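PDB 2DQ0: serine--tRNA ligase from Pyrococcus horikoshii, which catalyses the ATP-dependent attachment of serine to tRNA(Ser) and probably also charges tRNA(Sec) with serine. Local coordinates for residues His421-Glu424 with Val428-Pro431; Leu2-Ile7 with Tyr101-Leu106; Thr252-Leu257 with Thr402-Ala407. All coordinates share one frame; numbering follows the deposited sequence.

Interaction 1 of 3, residues His421-Glu424 with Val428-Pro431; sequences HQEE and VRIP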
loop_
_atom_site.group_PDB
_atom_site.type_symbol
_atom_site.label_atom_id
_atom_site.label_comp_id
_atom_site.label_asym_id
_atom_site.label_seq_id
_atom_site.Cartn_x
_atom_site.Cartn_y
_atom_site.Cartn_z
ATOM N N HIS A 421 21.003 -17.131 -12.121
ATOM C CA HIS A 421 22.251 -16.499 -12.525
ATOM C C HIS A 421 23.315 -16.490 -11.426
ATOM O O HIS A 421 24.244 -15.662 -11.462
ATOM C CB HIS A 421 22.005 -15.061 -13.008
ATOM C CG HIS A 421 21.085 -14.955 -14.186
ATOM N ND1 HIS A 421 21.413 -15.429 -15.435
ATOM C CD2 HIS A 421 19.863 -14.387 -14.315
ATOM C CE1 HIS A 421 20.440 -15.155 -16.285
ATOM N NE2 HIS A 421 19.486 -14.522 -15.630
ATOM N N GLN A 422 23.184 -17.398 -10.460
ATOM C CA GLN A 422 24.161 -17.493 -9.377
ATOM C C GLN A 422 25.389 -18.285 -9.829
ATOM O O GLN A 422 25.315 -19.090 -10.745
ATOM C CB GLN A 422 23.570 -18.220 -8.180
ATOM C CG GLN A 422 23.246 -19.670 -8.479
ATOM C CD GLN A 422 22.679 -20.372 -7.274
ATOM O OE1 GLN A 422 23.352 -20.507 -6.253
ATOM N NE2 GLN A 422 21.424 -20.817 -7.377
ATOM N N GLU A 423 26.506 -18.050 -9.157
ATOM C CA GLU A 423 27.749 -18.732 -9.435
ATOM C C GLU A 423 28.049 -19.486 -8.139
ATOM O O GLU A 423 27.322 -19.309 -7.149
ATOM C CB GLU A 423 28.837 -17.705 -9.785
ATOM C CG GLU A 423 28.693 -17.123 -11.204
ATOM C CD GLU A 423 29.596 -15.901 -11.474
ATOM O OE1 GLU A 423 30.234 -15.384 -10.520
ATOM O OE2 GLU A 423 29.657 -15.447 -12.646
ATOM N N GLU A 424 29.090 -20.322 -8.129
ATOM C CA GLU A 424 29.402 -21.109 -6.935
ATOM C C GLU A 424 29.589 -20.296 -5.679
ATOM O O GLU A 424 29.151 -20.698 -4.593
ATOM C CB GLU A 424 30.676 -21.921 -7.103
ATOM C CG GLU A 424 30.730 -22.867 -8.272
ATOM C CD GLU A 424 31.992 -23.721 -8.232
ATOM O OE1 GLU A 424 32.160 -24.470 -7.242
ATOM O OE2 GLU A 424 32.810 -23.634 -9.176
ATOM N N VAL A 428 25.933 -13.135 -8.107
ATOM C CA VAL A 428 24.802 -13.251 -8.995
ATOM C C VAL A 428 24.972 -12.288 -10.141
ATOM O O VAL A 428 25.084 -11.089 -9.937
ATOM C CB VAL A 428 23.502 -12.970 -8.238
ATOM C CG1 VAL A 428 22.368 -12.678 -9.215
ATOM C CG2 VAL A 428 23.170 -14.165 -7.379
ATOM N N ARG A 429 25.005 -12.823 -11.353
ATOM C CA ARG A 429 25.170 -11.990 -12.536
ATOM C C ARG A 429 23.809 -11.475 -12.940
ATOM O O ARG A 429 22.827 -12.210 -12.880
ATOM C CB ARG A 429 25.825 -12.790 -13.672
ATOM C CG ARG A 429 27.261 -13.187 -13.346
ATOM C CD ARG A 429 27.932 -13.955 -14.467
ATOM N NE ARG A 429 28.701 -13.077 -15.346
ATOM C CZ ARG A 429 29.368 -13.490 -16.419
ATOM N NH1 ARG A 429 30.044 -12.621 -17.159
ATOM N NH2 ARG A 429 29.355 -14.774 -16.757
ATOM N N ILE A 430 23.727 -10.205 -13.319
ATOM C CA ILE A 430 22.434 -9.689 -13.716
ATOM C C ILE A 430 22.379 -9.597 -15.239
ATOM O O ILE A 430 23.320 -9.158 -15.873
ATOM C CB ILE A 430 22.091 -8.324 -12.974
ATOM C CG1 ILE A 430 22.115 -7.164 -13.931
ATOM C CG2 ILE A 430 23.012 -8.087 -11.801
ATOM C CD1 ILE A 430 20.780 -6.962 -14.551
ATOM N N PRO A 431 21.274 -10.066 -15.840
ATOM C CA PRO A 431 21.037 -10.069 -17.292
ATOM C C PRO A 431 21.391 -8.737 -17.951
ATOM O O PRO A 431 20.965 -7.684 -17.483
ATOM C CB PRO A 431 19.542 -10.358 -17.406
ATOM C CG PRO A 431 19.238 -11.139 -16.159
ATOM C CD PRO A 431 20.062 -10.468 -15.097
#
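A backbone hydrogen bond between Arg429 and His421 flanks a single antiparallel beta bridge, Gln422 with Val428, made where the chain leaves helix 410-420, turns back and starts strand 428-429. Arg429 N donates to His421 O at 2.9 Å, nearly straight at 164°, and the same oxygen receives a CA-H...O contact from Val428 CA at 3.5 Å. In the bridge, Gln422 CA and Val428 CA are 4.3 Å apart. The buried, well-packed side faces helix 410-420. There Val428, a beta-branched residue well suited to a strand, lays CG2 against Gln422 CA at 4.0 Å and also meets Leu418 of the helix. Gln422 gives only its aliphatic root to this contact; its amide leads away, OE1 accepting from Lys160 N and NE2 donating to Glu419 O, so a buried polar end is satisfied. The imidazole of His421 is swung beside its own backbone N (chi1 -60°), which brings it to Pro431: NE2 comes within 3.4 Å of Pro431 CG. A flat ring can serve both purposes here, since carbon and nitrogen lie against the apolar proline while NE2 also donates to Leu334 O. Pro431 in turn rests on Ile417.

The other side is looser and faces solvent. Arg429 is exposed, and Glu423, only partly covered, reaches it chiefly through the aliphatic part of the arginine, with Glu423 OE2 3.4 Å from Arg429 CG. The opposite charges attract, but the salt bridge is long and no N-H points at the carboxylate. Its plane is turned 52° from that of the guanidinium, and Glu423 OE2 sits 3.7 Å from Arg429 NE, well out of the guanidinium plane.

Interaction 2 of 3, residues Leu2-Ile7 with Tyr101-Leu106; sequences LDIKLI and YYLWRL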
loop_
_atom_site.group_PDB
_atom_site.type_symbol
_atom_site.label_atom_id
_atom_site.label_comp_id
_atom_site.label_asym_id
_atom_site.label_seq_id
_atom_site.Cartn_x
_atom_site.Cartn_y
_atom_site.Cartn_z
ATOM N N LEU A 2 -22.481 -14.950 -14.376
ATOM C CA LEU A 2 -22.933 -15.634 -15.583
ATOM C C LEU A 2 -24.181 -14.974 -16.132
ATOM O O LEU A 2 -25.015 -14.456 -15.378
ATOM C CB LEU A 2 -23.240 -17.114 -15.330
ATOM C CG LEU A 2 -22.073 -18.084 -15.242
ATOM C CD1 LEU A 2 -21.004 -17.717 -16.272
ATOM C CD2 LEU A 2 -21.503 -18.013 -13.855
ATOM N N ASP A 3 -24.277 -14.994 -17.459
ATOM C CA ASP A 3 -25.410 -14.447 -18.189
ATOM C C ASP A 3 -26.592 -15.358 -17.940
ATOM O O ASP A 3 -26.523 -16.551 -18.202
ATOM C CB ASP A 3 -25.098 -14.421 -19.683
ATOM C CG ASP A 3 -26.245 -13.899 -20.515
ATOM O OD1 ASP A 3 -27.295 -13.517 -19.940
ATOM O OD2 ASP A 3 -26.082 -13.874 -21.755
ATOM N N ILE A 4 -27.683 -14.805 -17.439
ATOM C CA ILE A 4 -28.847 -15.625 -17.168
ATOM C C ILE A 4 -29.250 -16.372 -18.456
ATOM O O ILE A 4 -29.652 -17.536 -18.404
ATOM C CB ILE A 4 -30.008 -14.745 -16.625
ATOM C CG1 ILE A 4 -30.997 -15.600 -15.829
ATOM C CG2 ILE A 4 -30.659 -13.979 -17.759
ATOM C CD1 ILE A 4 -31.555 -16.775 -16.548
ATOM N N LYS A 5 -29.105 -15.714 -19.606
ATOM C CA LYS A 5 -29.454 -16.321 -20.890
ATOM C C LYS A 5 -28.755 -17.663 -21.087
ATOM O O LYS A 5 -29.375 -18.661 -21.473
ATOM C CB LYS A 5 -29.065 -15.401 -22.052
ATOM C CG LYS A 5 -29.767 -14.036 -22.079
ATOM C CD LYS A 5 -31.269 -14.161 -22.294
ATOM C CE LYS A 5 -31.594 -14.803 -23.640
ATOM N NZ LYS A 5 -31.048 -14.013 -24.785
ATOM N N LEU A 6 -27.459 -17.679 -20.808
ATOM C CA LEU A 6 -26.650 -18.872 -20.979
ATOM C C LEU A 6 -27.115 -20.065 -20.138
ATOM O O LEU A 6 -27.072 -21.218 -20.592
ATOM C CB LEU A 6 -25.187 -18.521 -20.691
ATOM C CG LEU A 6 -24.131 -19.598 -20.921
ATOM C CD1 LEU A 6 -23.972 -20.455 -19.663
ATOM C CD2 LEU A 6 -24.523 -20.437 -22.128
ATOM N N ILE A 7 -27.585 -19.804 -18.925
ATOM C CA ILE A 7 -28.040 -20.908 -18.101
ATOM C C ILE A 7 -29.429 -21.337 -18.585
ATOM O O ILE A 7 -29.853 -22.477 -18.382
ATOM C CB ILE A 7 -28.072 -20.534 -16.566
ATOM C CG1 ILE A 7 -29.178 -19.525 -16.294
ATOM C CG2 ILE A 7 -26.722 -19.954 -16.110
ATOM C CD1 ILE A 7 -30.528 -20.165 -16.071
ATOM N N TYR A 101 -27.778 -13.547 -6.728
ATOM C CA TYR A 101 -26.913 -14.074 -5.673
ATOM C C TYR A 101 -26.136 -15.280 -6.192
ATOM O O TYR A 101 -24.937 -15.398 -5.970
ATOM C CB TYR A 101 -27.743 -14.494 -4.477
ATOM C CG TYR A 101 -26.938 -15.153 -3.393
ATOM C CD1 TYR A 101 -26.394 -14.402 -2.361
ATOM C CD2 TYR A 101 -26.753 -16.542 -3.383
ATOM C CE1 TYR A 101 -25.685 -15.010 -1.325
ATOM C CE2 TYR A 101 -26.052 -17.167 -2.364
ATOM C CZ TYR A 101 -25.517 -16.391 -1.331
ATOM O OH TYR A 101 -24.812 -16.989 -0.308
ATOM N N TYR A 102 -26.833 -16.179 -6.877
ATOM C CA TYR A 102 -26.198 -17.352 -7.453
ATOM C C TYR A 102 -25.367 -16.960 -8.671
ATOM O O TYR A 102 -24.227 -17.411 -8.845
ATOM C CB TYR A 102 -27.245 -18.377 -7.880
ATOM C CG TYR A 102 -28.028 -18.970 -6.733
ATOM C CD1 TYR A 102 -29.406 -18.768 -6.625
ATOM C CD2 TYR A 102 -27.391 -19.731 -5.754
ATOM C CE1 TYR A 102 -30.124 -19.307 -5.572
ATOM C CE2 TYR A 102 -28.096 -20.277 -4.702
ATOM C CZ TYR A 102 -29.462 -20.061 -4.611
ATOM O OH TYR A 102 -30.163 -20.584 -3.550
ATOM N N LEU A 103 -25.933 -16.116 -9.526
ATOM C CA LEU A 103 -25.207 -15.724 -10.721
ATOM C C LEU A 103 -23.831 -15.154 -10.426
ATOM O O LEU A 103 -22.895 -15.414 -11.163
ATOM C CB LEU A 103 -26.020 -14.717 -11.543
ATOM C CG LEU A 103 -27.241 -15.260 -12.300
ATOM C CD1 LEU A 103 -27.899 -14.128 -13.077
ATOM C CD2 LEU A 103 -26.809 -16.386 -13.237
ATOM N N TRP A 104 -23.712 -14.375 -9.351
ATOM C CA TRP A 104 -22.441 -13.748 -8.982
ATOM C C TRP A 104 -21.516 -14.735 -8.333
ATOM O O TRP A 104 -20.319 -14.497 -8.206
ATOM C CB TRP A 104 -22.654 -12.604 -7.990
ATOM C CG TRP A 104 -23.110 -11.336 -8.609
ATOM C CD1 TRP A 104 -24.334 -11.085 -9.167
ATOM C CD2 TRP A 104 -22.345 -10.135 -8.755
ATOM N NE1 TRP A 104 -24.375 -9.803 -9.650
ATOM C CE2 TRP A 104 -23.169 -9.194 -9.409
ATOM C CE3 TRP A 104 -21.040 -9.763 -8.397
ATOM C CZ2 TRP A 104 -22.732 -7.894 -9.711
ATOM C CZ3 TRP A 104 -20.605 -8.478 -8.696
ATOM C CH2 TRP A 104 -21.451 -7.558 -9.348
ATOM N N ARG A 105 -22.088 -15.848 -7.909
ATOM C CA ARG A 105 -21.309 -16.843 -7.230
ATOM C C ARG A 105 -21.036 -18.083 -8.065
ATOM O O ARG A 105 -20.761 -19.154 -7.531
ATOM C CB ARG A 105 -21.985 -17.158 -5.887
ATOM C CG ARG A 105 -21.375 -16.350 -4.723
ATOM C CD ARG A 105 -22.337 -16.063 -3.576
ATOM N NE ARG A 105 -23.209 -14.974 -3.968
ATOM C CZ ARG A 105 -23.387 -13.870 -3.262
ATOM N NH1 ARG A 105 -22.750 -13.717 -2.118
ATOM N NH2 ARG A 105 -24.196 -12.919 -3.717
ATOM N N LEU A 106 -21.101 -17.926 -9.385
ATOM C CA LEU A 106 -20.817 -19.023 -10.301
ATOM C C LEU A 106 -19.581 -18.665 -11.128
ATOM O O LEU A 106 -19.437 -17.548 -11.597
ATOM C CB LEU A 106 -22.033 -19.308 -11.193
ATOM C CG LEU A 106 -23.208 -20.017 -10.493
ATOM C CD1 LEU A 106 -24.414 -20.072 -11.422
ATOM C CD2 LEU A 106 -22.790 -21.429 -10.075
#
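Leu2, almost the first residue of the chain, ties its backbone amide to Leu103, about a hundred residues further on. This bond lies at the base of the N-terminal tRNA-binding arm, a coiled coil whose long helices are 28-65 and 72-103. Leu2 N donates to Leu103 O at 3.3 Å, and the donor stands 39° out of the carbonyl plane, above it and not on a lone pair. Leu103 also opens a type I turn that ends at Leu106, so the bond holds the chain just where it leaves the arm.

Apolar side chains fill in around this polar link. With CG anti to its carbonyl carbon (chi1 -73°), Leu103 lets its two methyls divide the work: CD2 lies 4.2 Å from Leu2 CB, while CD1 reaches Ile4 CB, also at 4.2 Å. A forked leucine suits this place because one residue can cover two neighbours. Replacing it with an alanine here would remove both methyls and would probably open a gap beside Leu2 and Ile4, both of which would lose their apolar partner there. Leu2 also crosses Leu106 at about a right angle, although their modelled separation is too close to be trusted.

Asp3 is the N-cap of helix 4-9, its OD1 accepting from Lys5 N at 2.9 Å, which settles the first turn behind Leu2. Ile7 leans on Ile33 and Leu34 of helix 28-65. Towards the catalytic body, Leu106 O accepts from Trp380 NE1 and Trp104 O from Arg384. Beside the turn, Arg105 NE lies 3.5 Å above the centre of the Tyr101 ring and donates to Tyr101 O at 2.7 Å, with that oxygen close to the guanidinium plane.

Interaction 3 of 3, residues Thr252-Leu257 with Thr402-Ala407; sequences TAEHPL and TLNSTA. With SSA (5'-O-(N-(L-seryl)-sulfamoyl)adenosine), chain G.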
loop_
_atom_site.group_PDB
_atom_site.type_symbol
_atom_site.label_atom_id
_atom_site.label_comp_id
_atom_site.label_asym_id
_atom_site.label_seq_id
_atom_site.Cartn_x
_atom_site.Cartn_y
_atom_site.Cartn_z
ATOM N N THR A 252 -3.631 -6.714 -6.707
ATOM C CA THR A 252 -3.035 -6.645 -8.038
ATOM C C THR A 252 -3.615 -5.417 -8.716
ATOM O O THR A 252 -4.765 -5.074 -8.460
ATOM C CB THR A 252 -3.409 -7.873 -8.895
ATOM O OG1 THR A 252 -3.326 -7.525 -10.280
ATOM C CG2 THR A 252 -4.803 -8.344 -8.587
ATOM N N ALA A 253 -2.834 -4.761 -9.576
ATOM C CA ALA A 253 -3.297 -3.559 -10.261
ATOM C C ALA A 253 -4.475 -3.927 -11.148
ATOM O O ALA A 253 -5.263 -3.066 -11.534
ATOM C CB ALA A 253 -2.168 -2.941 -11.097
ATOM N N GLU A 254 -4.576 -5.216 -11.466
ATOM C CA GLU A 254 -5.671 -5.747 -12.277
ATOM C C GLU A 254 -7.038 -5.197 -11.822
ATOM O O GLU A 254 -7.798 -4.648 -12.638
ATOM C CB GLU A 254 -5.695 -7.275 -12.178
ATOM C CG GLU A 254 -6.744 -7.953 -13.029
ATOM C CD GLU A 254 -7.136 -9.322 -12.515
ATOM O OE1 GLU A 254 -6.248 -10.046 -12.008
ATOM O OE2 GLU A 254 -8.333 -9.684 -12.639
ATOM N N HIS A 255 -7.341 -5.344 -10.530
ATOM C CA HIS A 255 -8.621 -4.882 -9.972
ATOM C C HIS A 255 -8.943 -3.403 -10.181
ATOM O O HIS A 255 -10.028 -3.093 -10.658
ATOM C CB HIS A 255 -8.729 -5.230 -8.486
ATOM C CG HIS A 255 -8.658 -6.698 -8.205
ATOM N ND1 HIS A 255 -8.538 -7.642 -9.208
ATOM C CD2 HIS A 255 -8.741 -7.389 -7.043
ATOM C CE1 HIS A 255 -8.558 -8.850 -8.673
ATOM N NE2 HIS A 255 -8.682 -8.723 -7.363
ATOM N N PRO A 256 -8.038 -2.469 -9.798
ATOM C CA PRO A 256 -8.354 -1.043 -10.018
ATOM C C PRO A 256 -8.380 -0.712 -11.520
ATOM O O PRO A 256 -9.096 0.195 -11.960
ATOM C CB PRO A 256 -7.238 -0.306 -9.268
ATOM C CG PRO A 256 -6.119 -1.304 -9.223
ATOM C CD PRO A 256 -6.830 -2.609 -8.963
ATOM N N LEU A 257 -7.599 -1.459 -12.297
ATOM C CA LEU A 257 -7.564 -1.292 -13.744
ATOM C C LEU A 257 -8.912 -1.698 -14.355
ATOM O O LEU A 257 -9.342 -1.118 -15.348
ATOM C CB LEU A 257 -6.468 -2.154 -14.353
ATOM C CG LEU A 257 -5.241 -1.483 -14.953
ATOM C CD1 LEU A 257 -5.228 0.022 -14.690
ATOM C CD2 LEU A 257 -4.009 -2.187 -14.388
ATOM N N THR A 402 -12.475 -8.755 -20.976
ATOM C CA THR A 402 -11.327 -8.238 -20.253
ATOM C C THR A 402 -10.278 -9.314 -20.134
ATOM O O THR A 402 -10.589 -10.500 -20.043
ATOM C CB THR A 402 -11.695 -7.749 -18.824
ATOM O OG1 THR A 402 -12.180 -8.847 -18.038
ATOM C CG2 THR A 402 -12.752 -6.681 -18.894
ATOM N N LEU A 403 -9.026 -8.888 -20.160
ATOM C CA LEU A 403 -7.917 -9.805 -19.997
ATOM C C LEU A 403 -6.857 -9.169 -19.103
ATOM O O LEU A 403 -6.799 -7.942 -18.963
ATOM C CB LEU A 403 -7.303 -10.168 -21.349
ATOM C CG LEU A 403 -8.165 -11.038 -22.262
ATOM C CD1 LEU A 403 -9.105 -10.160 -23.085
ATOM C CD2 LEU A 403 -7.260 -11.826 -23.171
ATOM N N ASN A 404 -6.044 -10.006 -18.467
ATOM C CA ASN A 404 -4.963 -9.502 -17.634
ATOM C C ASN A 404 -3.825 -10.496 -17.647
ATOM O O ASN A 404 -4.001 -11.691 -17.908
ATOM C CB ASN A 404 -5.438 -9.229 -16.199
ATOM C CG ASN A 404 -5.792 -10.489 -15.447
ATOM O OD1 ASN A 404 -4.916 -11.242 -15.029
ATOM N ND2 ASN A 404 -7.078 -10.723 -15.263
ATOM N N SER A 405 -2.639 -9.985 -17.397
ATOM C CA SER A 405 -1.474 -10.827 -17.378
ATOM C C SER A 405 -0.331 -10.139 -16.698
ATOM O O SER A 405 -0.106 -8.932 -16.840
ATOM C CB SER A 405 -1.053 -11.189 -18.799
ATOM O OG SER A 405 0.137 -11.960 -18.816
ATOM N N THR A 406 0.402 -10.927 -15.946
ATOM C CA THR A 406 1.565 -10.405 -15.282
ATOM C C THR A 406 2.537 -9.991 -16.376
ATOM O O THR A 406 2.630 -10.660 -17.407
ATOM C CB THR A 406 2.267 -11.509 -14.471
ATOM O OG1 THR A 406 1.298 -12.227 -13.705
ATOM C CG2 THR A 406 3.330 -10.913 -13.551
ATOM N N ALA A 407 3.230 -8.878 -16.179
ATOM C CA ALA A 407 4.298 -8.511 -17.103
ATOM C C ALA A 407 5.444 -8.999 -16.213
ATOM O O ALA A 407 6.143 -9.939 -16.544
ATOM C CB ALA A 407 4.379 -7.017 -17.308
HETATM N N10 SSA G . -3.812 -10.002 -12.124
HETATM C CA SSA G . -3.285 -11.361 -12.343
HETATM C CB SSA G . -2.223 -11.366 -13.410
HETATM O OG SSA G . -1.004 -10.761 -12.967
HETATM C C9 SSA G . -2.675 -11.982 -11.093
HETATM O O9 SSA G . -2.529 -11.325 -10.065
HETATM N N8 SSA G . -2.331 -13.274 -11.168
HETATM S S1 SSA G . -1.633 -14.001 -9.917
HETATM O O1S SSA G . -2.614 -13.950 -8.842
HETATM O O2S SSA G . -1.156 -15.286 -10.415
HETATM O "O5'" SSA G . -0.426 -13.065 -9.562
HETATM C "C5'" SSA G . 0.546 -12.785 -10.551
HETATM C "C4'" SSA G . 1.929 -13.110 -10.080
HETATM O "O4'" SSA G . 2.277 -12.312 -8.932
HETATM C "C3'" SSA G . 2.221 -14.528 -9.634
HETATM O "O3'" SSA G . 2.390 -15.360 -10.763
HETATM C "C2'" SSA G . 3.545 -14.298 -8.927
HETATM O "O2'" SSA G . 4.630 -14.056 -9.790
HETATM C "C1'" SSA G . 3.218 -13.023 -8.138
HETATM N N9 SSA G . 2.580 -13.264 -6.847
HETATM C C8 SSA G . 1.271 -13.620 -6.564
HETATM N N7 SSA G . 1.031 -13.760 -5.286
HETATM C C5 SSA G . 2.255 -13.485 -4.684
HETATM C C6 SSA G . 2.678 -13.477 -3.329
HETATM N N6 SSA G . 1.870 -13.761 -2.312
HETATM N N1 SSA G . 3.978 -13.142 -3.061
HETATM C C2 SSA G . 4.793 -12.843 -4.098
HETATM N N3 SSA G . 4.505 -12.825 -5.419
HETATM C C4 SSA G . 3.216 -13.170 -5.641
#
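The serine pocket of the class II catalytic core is framed here by Glu254 of helix 254-259 and Asn404 on strand 398-406. Their flat ends are stacked, carboxylate and amide planes 15° apart, with Glu254 CD 3.1 Å from Asn404 ND2; no hydrogen bond joins them, because the angles are poor. Asn404 places CG between its backbone N and carbonyl carbon (chi1 68°), which sets the amide against the Glu254 carboxylate and puts OD1 beside the seryl CA and CB of the bound seryl-adenylate analogue.

The analogue fixes the roles of the polar groups. Its amino nitrogen N10 donates to Glu254 OE1, a carboxylate suited to an amino group, though the modelled length is too short to be relied on. N10 also reaches Thr252 OG1 at 3.1 Å, weakly. Thr252 OG1 makes a capping bond as well, accepting from Glu254 N at 2.9 Å, so this hydroxyl links the turn into the helix with the ligand, and it is also bonded to Lys304 NZ. Thr406 OG1 donates to the seryl hydroxyl OG at 2.8 Å. Gln381 NE2 donates to the other carboxylate oxygen, Glu254 OE2.

Strand 398-406 runs antiparallel to both 301-311 and 367-376, Leu403 and Ser405 lean on helix 316-333, and Pro256 O of helix 254-259 accepts from Tyr187 of the second subunit.

In the fold
The three contacts share no helix or strand and do not touch one another. Interaction 3 lies deepest, its centre about 7 Å from the centre of the chain, and its chemistry is polar and ligand-directed: carboxylate, amide and hydroxyls gathered round the seryl group. Interaction 2, about 23 Å away between centres, is also buried but mostly apolar, joining the start of the chain to the base of the tRNA-binding arm. Interaction 1 is on the opposite side of the chain's centre from interaction 2. Only partly buried, it combines a local beta bridge with a solvent-facing ion pair, and it spans just three intervening residues, whereas interactions 2 and 3 join distant parts of the sequence.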